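Local coordinates for acetamidase (Bacillus halodurans, PDB 2II1), which binds calcium ions and probably hydrolyses carbon-nitrogen bonds, other than peptide bonds, in linear amides, at residues 107-112 against 118-123; 244-249 against 263-268. One frame throughout, in Å; residues are numbered along the deposited sequence.

Contact 1 of 2, residues 107-112 against 118-123; sequences TTKLFP and VVYSTG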
loop_
_atom_site.group_PDB
_atom_site.type_symbol
_atom_site.label_atom_id
_atom_site.label_comp_id
_atom_site.label_asym_id
_atom_site.label_seq_id
_atom_site.Cartn_x
_atom_site.Cartn_y
_atom_site.Cartn_z
ATOM N N THR A 107 -11.159 21.331 12.593
ATOM C CA THR A 107 -12.470 21.021 12.048
ATOM C C THR A 107 -12.938 19.694 12.653
ATOM O O THR A 107 -12.153 18.772 12.746
ATOM C CB THR A 107 -12.372 20.881 10.535
ATOM O OG1 THR A 107 -11.940 22.139 9.996
ATOM C CG2 THR A 107 -13.708 20.463 9.925
ATOM N N THR A 108 -14.190 19.643 13.103
ATOM C CA THR A 108 -14.822 18.418 13.599
ATOM C C THR A 108 -16.074 18.132 12.784
ATOM O O THR A 108 -16.869 19.029 12.522
ATOM C CB THR A 108 -15.227 18.543 15.058
ATOM O OG1 THR A 108 -14.067 18.763 15.846
ATOM C CG2 THR A 108 -15.936 17.262 15.550
ATOM N N LYS A 109 -16.264 16.887 12.386
ATOM C CA LYS A 109 -17.416 16.571 11.579
ATOM C C LYS A 109 -18.041 15.244 11.998
ATOM O O LYS A 109 -17.330 14.252 12.281
ATOM C CB LYS A 109 -17.018 16.563 10.110
ATOM C CG LYS A 109 -18.153 16.322 9.141
ATOM C CD LYS A 109 -17.600 15.988 7.763
ATOM C CE LYS A 109 -18.685 15.495 6.831
ATOM N NZ LYS A 109 -19.842 16.446 6.726
ATOM N N LEU A 110 -19.380 15.247 12.009
ATOM C CA LEU A 110 -20.191 14.095 12.410
ATOM C C LEU A 110 -20.767 13.368 11.195
ATOM O O LEU A 110 -21.200 13.995 10.221
ATOM C CB LEU A 110 -21.302 14.518 13.412
ATOM C CG LEU A 110 -20.803 14.856 14.846
ATOM C CD1 LEU A 110 -21.893 15.402 15.766
ATOM C CD2 LEU A 110 -20.196 13.638 15.481
ATOM N N PHE A 111 -20.748 12.040 11.260
ATOM C CA PHE A 111 -21.163 11.196 10.153
ATOM C C PHE A 111 -22.258 10.293 10.654
ATOM O O PHE A 111 -21.986 9.326 11.368
ATOM C CB PHE A 111 -20.004 10.327 9.626
ATOM C CG PHE A 111 -18.891 11.116 9.044
ATOM C CD1 PHE A 111 -17.997 11.781 9.880
ATOM C CD2 PHE A 111 -18.745 11.232 7.671
ATOM C CE1 PHE A 111 -16.964 12.549 9.364
ATOM C CE2 PHE A 111 -17.710 11.998 7.140
ATOM C CZ PHE A 111 -16.813 12.672 7.991
ATOM N N PRO A 112 -23.500 10.614 10.298
ATOM C CA PRO A 112 -24.587 9.641 10.472
ATOM C C PRO A 112 -24.328 8.320 9.733
ATOM O O PRO A 112 -23.851 8.314 8.581
ATOM C CB PRO A 112 -25.815 10.336 9.879
ATOM C CG PRO A 112 -25.397 11.713 9.485
ATOM C CD PRO A 112 -23.938 11.899 9.725
ATOM N N VAL A 118 -21.916 5.345 5.325
ATOM C CA VAL A 118 -21.465 6.486 6.145
ATOM C C VAL A 118 -21.842 7.792 5.408
ATOM O O VAL A 118 -21.376 8.066 4.283
ATOM C CB VAL A 118 -19.932 6.446 6.466
ATOM C CG1 VAL A 118 -19.498 7.678 7.260
ATOM C CG2 VAL A 118 -19.522 5.152 7.204
ATOM N N VAL A 119 -22.714 8.593 6.017
ATOM C CA VAL A 119 -23.178 9.807 5.366
ATOM C C VAL A 119 -22.158 10.953 5.549
ATOM O O VAL A 119 -21.997 11.466 6.666
ATOM C CB VAL A 119 -24.597 10.218 5.857
ATOM C CG1 VAL A 119 -25.054 11.514 5.140
ATOM C CG2 VAL A 119 -25.605 9.104 5.575
ATOM N N TYR A 120 -21.475 11.325 4.458
ATOM C CA TYR A 120 -20.474 12.409 4.457
ATOM C C TYR A 120 -21.140 13.771 4.215
ATOM O O TYR A 120 -20.873 14.745 4.911
ATOM C CB TYR A 120 -19.393 12.119 3.390
ATOM C CG TYR A 120 -18.275 13.149 3.239
ATOM C CD1 TYR A 120 -18.477 14.353 2.537
ATOM C CD2 TYR A 120 -16.998 12.900 3.745
ATOM C CE1 TYR A 120 -17.426 15.300 2.384
ATOM C CE2 TYR A 120 -15.963 13.827 3.608
ATOM C CZ TYR A 120 -16.182 15.029 2.934
ATOM O OH TYR A 120 -15.142 15.920 2.782
ATOM N N SER A 121 -22.003 13.816 3.213
ATOM C CA SER A 121 -22.772 14.999 2.868
ATOM C C SER A 121 -23.994 14.556 2.054
ATOM O O SER A 121 -24.180 13.349 1.783
ATOM C CB SER A 121 -21.936 15.979 2.053
ATOM O OG SER A 121 -21.531 15.377 0.838
ATOM N N THR A 122 -24.830 15.531 1.698
ATOM C CA THR A 122 -26.004 15.264 0.876
ATOM C C THR A 122 -25.618 14.464 -0.367
ATOM O O THR A 122 -26.289 13.489 -0.706
ATOM C CB THR A 122 -26.728 16.569 0.452
ATOM O OG1 THR A 122 -27.853 16.241 -0.375
ATOM C CG2 THR A 122 -25.780 17.510 -0.308
ATOM N N GLY A 123 -24.527 14.862 -1.027
ATOM C CA GLY A 123 -24.080 14.217 -2.262
ATOM C C GLY A 123 -23.132 13.035 -2.144
ATOM O O GLY A 123 -23.057 12.239 -3.070
HETATM O O HOH W 1 -21.721 13.760 7.652
#
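The beta hairpin of strands 107-114 and 117-119, in a four-stranded antiparallel sheet, is closed here by Pro112 and Val119, with Lys109 and Phe111 meeting Tyr120 where the second strand gives way to a loop. Val119 N donates to Pro112 O at 2.8 Å, an almost straight bond with an N-H...O angle of 167°. Beyond it the backbones separate, and water 1 bridges Leu110 O and Val119 O. Lys109 spans the widening gap. Its CG lies anti to the backbone N (chi1 -177°) and the chain stays extended until chi4, where a bend lets Lys109 NZ donate a hydrogen bond to Tyr120 O, 2.7 Å away and nearly in line with the carbonyl bond. On the way Lys109 CE passes over the centre of one face of the Tyr120 ring, a CH-pi contact of 4.3 Å from CE to the ring centroid; the ammonium lies farther out and adds at most a weak cation-pi attraction. Phe111 runs alongside Tyr120, pointing the same way, with Phe111 CE2 3.6 Å from Tyr120 CD2 and the ring planes inclined at 59°. Towards the turn, Phe111 CB packs on Val118 CG1 at 3.6 Å. Tyr120 and Ser121 form a classic beta bulge facing Leu124. Replacing Lys109 by an alanine would probably leave Tyr120 O without its charged donor and strip the aliphatic cover from one face of the tyrosine ring. A single lysine thus grips the carbonyl and covers one ring face of the same residue, whose hydroxyl is hydrogen-bonded to Glu260 O of the second subunit, and the hairpin end and the subunit interface have Tyr120 in common.

Contact 2 of 2, residues 244-249 against 263-268; sequences KNMATF and MLLSGA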
loop_
_atom_site.group_PDB
_atom_site.type_symbol
_atom_site.label_atom_id
_atom_site.label_comp_id
_atom_site.label_asym_id
_atom_site.label_seq_id
_atom_site.Cartn_x
_atom_site.Cartn_y
_atom_site.Cartn_z
ATOM N N LYS A 244 10.225 -8.847 5.348
ATOM C CA LYS A 244 11.134 -9.865 5.870
ATOM C C LYS A 244 10.448 -10.934 6.700
ATOM O O LYS A 244 10.893 -12.073 6.681
ATOM C CB LYS A 244 12.251 -9.219 6.664
ATOM C CG LYS A 244 13.263 -8.536 5.727
ATOM C CD LYS A 244 14.414 -7.888 6.488
ATOM C CE LYS A 244 15.493 -7.364 5.541
ATOM N NZ LYS A 244 16.793 -7.187 6.257
ATOM N N ASN A 245 9.379 -10.562 7.413
ATOM C CA ASN A 245 8.541 -11.515 8.195
ATOM C C ASN A 245 7.821 -12.547 7.326
ATOM O O ASN A 245 7.752 -13.750 7.658
ATOM C CB ASN A 245 7.499 -10.773 9.034
ATOM C CG ASN A 245 8.107 -10.003 10.198
ATOM O OD1 ASN A 245 9.316 -10.012 10.388
ATOM N ND2 ASN A 245 7.249 -9.340 10.992
HETATM N N MSE A 246 7.285 -12.078 6.216
HETATM C CA MSE A 246 6.704 -12.985 5.224
HETATM C C MSE A 246 7.787 -13.893 4.645
HETATM O O MSE A 246 7.660 -15.114 4.628
HETATM C CB MSE A 246 5.997 -12.197 4.112
HETATM C CG MSE A 246 5.237 -13.097 3.153
HETATM SE SE MSE A 246 3.823 -14.142 4.040
HETATM C CE MSE A 246 2.659 -12.596 4.104
ATOM N N ALA A 247 8.871 -13.297 4.179
ATOM C CA ALA A 247 9.922 -14.047 3.464
ATOM C C ALA A 247 10.618 -15.116 4.355
ATOM O O ALA A 247 10.931 -16.220 3.906
ATOM C CB ALA A 247 10.950 -13.046 2.863
ATOM N N THR A 248 10.893 -14.764 5.610
ATOM C CA THR A 248 11.558 -15.694 6.521
ATOM C C THR A 248 10.569 -16.769 6.964
ATOM O O THR A 248 10.962 -17.907 7.137
ATOM C CB THR A 248 12.215 -15.002 7.749
ATOM O OG1 THR A 248 11.222 -14.329 8.529
ATOM C CG2 THR A 248 13.296 -14.001 7.330
ATOM N N PHE A 249 9.301 -16.414 7.135
ATOM C CA PHE A 249 8.227 -17.421 7.363
ATOM C C PHE A 249 8.145 -18.508 6.256
ATOM O O PHE A 249 8.218 -19.712 6.524
ATOM C CB PHE A 249 6.861 -16.724 7.519
ATOM C CG PHE A 249 5.691 -17.672 7.499
ATOM C CD1 PHE A 249 5.689 -18.813 8.288
ATOM C CD2 PHE A 249 4.598 -17.412 6.709
ATOM C CE1 PHE A 249 4.585 -19.703 8.257
ATOM C CE2 PHE A 249 3.502 -18.286 6.675
ATOM C CZ PHE A 249 3.506 -19.435 7.460
HETATM N N MSE A 263 11.617 -13.987 -4.519
HETATM C CA MSE A 263 11.112 -13.919 -5.893
HETATM C C MSE A 263 9.600 -14.079 -5.924
HETATM O O MSE A 263 8.897 -13.373 -6.655
HETATM C CB MSE A 263 11.762 -14.990 -6.757
HETATM C CG MSE A 263 13.159 -14.671 -7.125
HETATM SE SE MSE A 263 13.916 -16.076 -8.192
HETATM C CE MSE A 263 15.759 -15.282 -8.410
ATOM N N LEU A 264 9.094 -14.991 -5.114
ATOM C CA LEU A 264 7.658 -15.189 -5.075
ATOM C C LEU A 264 6.961 -13.920 -4.580
ATOM O O LEU A 264 5.955 -13.530 -5.163
ATOM C CB LEU A 264 7.262 -16.411 -4.239
ATOM C CG LEU A 264 5.757 -16.668 -4.212
ATOM C CD1 LEU A 264 5.230 -17.106 -5.575
ATOM C CD2 LEU A 264 5.381 -17.687 -3.111
ATOM N N LEU A 265 7.503 -13.296 -3.530
ATOM C CA LEU A 265 6.932 -12.086 -2.935
ATOM C C LEU A 265 6.968 -10.896 -3.902
ATOM O O LEU A 265 5.962 -10.206 -4.090
ATOM C CB LEU A 265 7.695 -11.693 -1.652
ATOM C CG LEU A 265 7.645 -12.649 -0.439
ATOM C CD1 LEU A 265 8.113 -11.952 0.848
ATOM C CD2 LEU A 265 6.280 -13.246 -0.272
ATOM N N SER A 266 8.144 -10.653 -4.473
ATOM C CA SER A 266 8.344 -9.591 -5.459
ATOM C C SER A 266 7.432 -9.766 -6.663
ATOM O O SER A 266 6.909 -8.784 -7.222
ATOM C CB SER A 266 9.799 -9.565 -5.885
ATOM O OG SER A 266 10.190 -8.270 -6.249
ATOM N N GLY A 267 7.216 -11.015 -7.061
ATOM C CA GLY A 267 6.364 -11.302 -8.215
ATOM C C GLY A 267 4.858 -11.424 -7.987
ATOM O O GLY A 267 4.074 -11.187 -8.911
ATOM N N ALA A 268 4.449 -11.833 -6.786
ATOM C CA ALA A 268 3.075 -12.292 -6.555
ATOM C C ALA A 268 2.447 -11.658 -5.310
ATOM O O ALA A 268 1.255 -11.728 -5.140
ATOM C CB ALA A 268 3.086 -13.834 -6.387
#
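Leu265 carries CG anti to its carbonyl carbon (chi1 -65°), which directs both methyl groups at helix 235-253, and Met246, a selenomethionine, holds CG anti to the backbone N (chi1 -173°) to receive one of them. Leu265 CD2 comes within 3.6 Å of Met246 CG. The other methyl, Leu265 CD1, is 3.6 Å from Ala247 CB and also lies 3.9 Å from Met246 CB, so the fork of the leucine straddles two consecutive residues of the facing helix. Bends at chi2 and chi3 then turn the selenium end of Met246 away from helix 258-268, and its CB and CG make the contact. The small side chain of Ala247 lets the leucine methyl approach the helix backbone, with Leu265 CD1 3.7 Å from Ala247 N. No hydrogen bond crosses between the segments; their joint is purely apolar and buried. Phe285 of strand 281-288 touches both Met246 and Leu265, while Leu99 of the second subunit packs on Ala247. The pair consists of two successive helices, 235-253 and 258-268, packed beside the mixed sheet that contains strands 225-232 and 281-288; around their short connection lies a third calcium site, of Ala251, Thr254 and Leu256, seen for this protein although no ion is bound there to this chain in the model.

Contact 1 closes before contact 2 opens along the chain, and the two lie far apart, about 40 Å between centres and about 29 Å between nearest atoms. They share no sheet: 107-112 and the start of 118-123 belong to the four-stranded antiparallel sheet, whereas the helices of 244-249 and 263-268 pack beside the nine-stranded mixed sheet. What connects them is the dimer. Tyr120 of contact 1 packs on Leu256 of the second subunit and Lys109 on Met263 of that subunit, both from the helical region that holds contact 2; Leu264 of contact 2 in turn touches Leu126 of the second subunit. Elements distant within one chain therefore come together across the subunit interface.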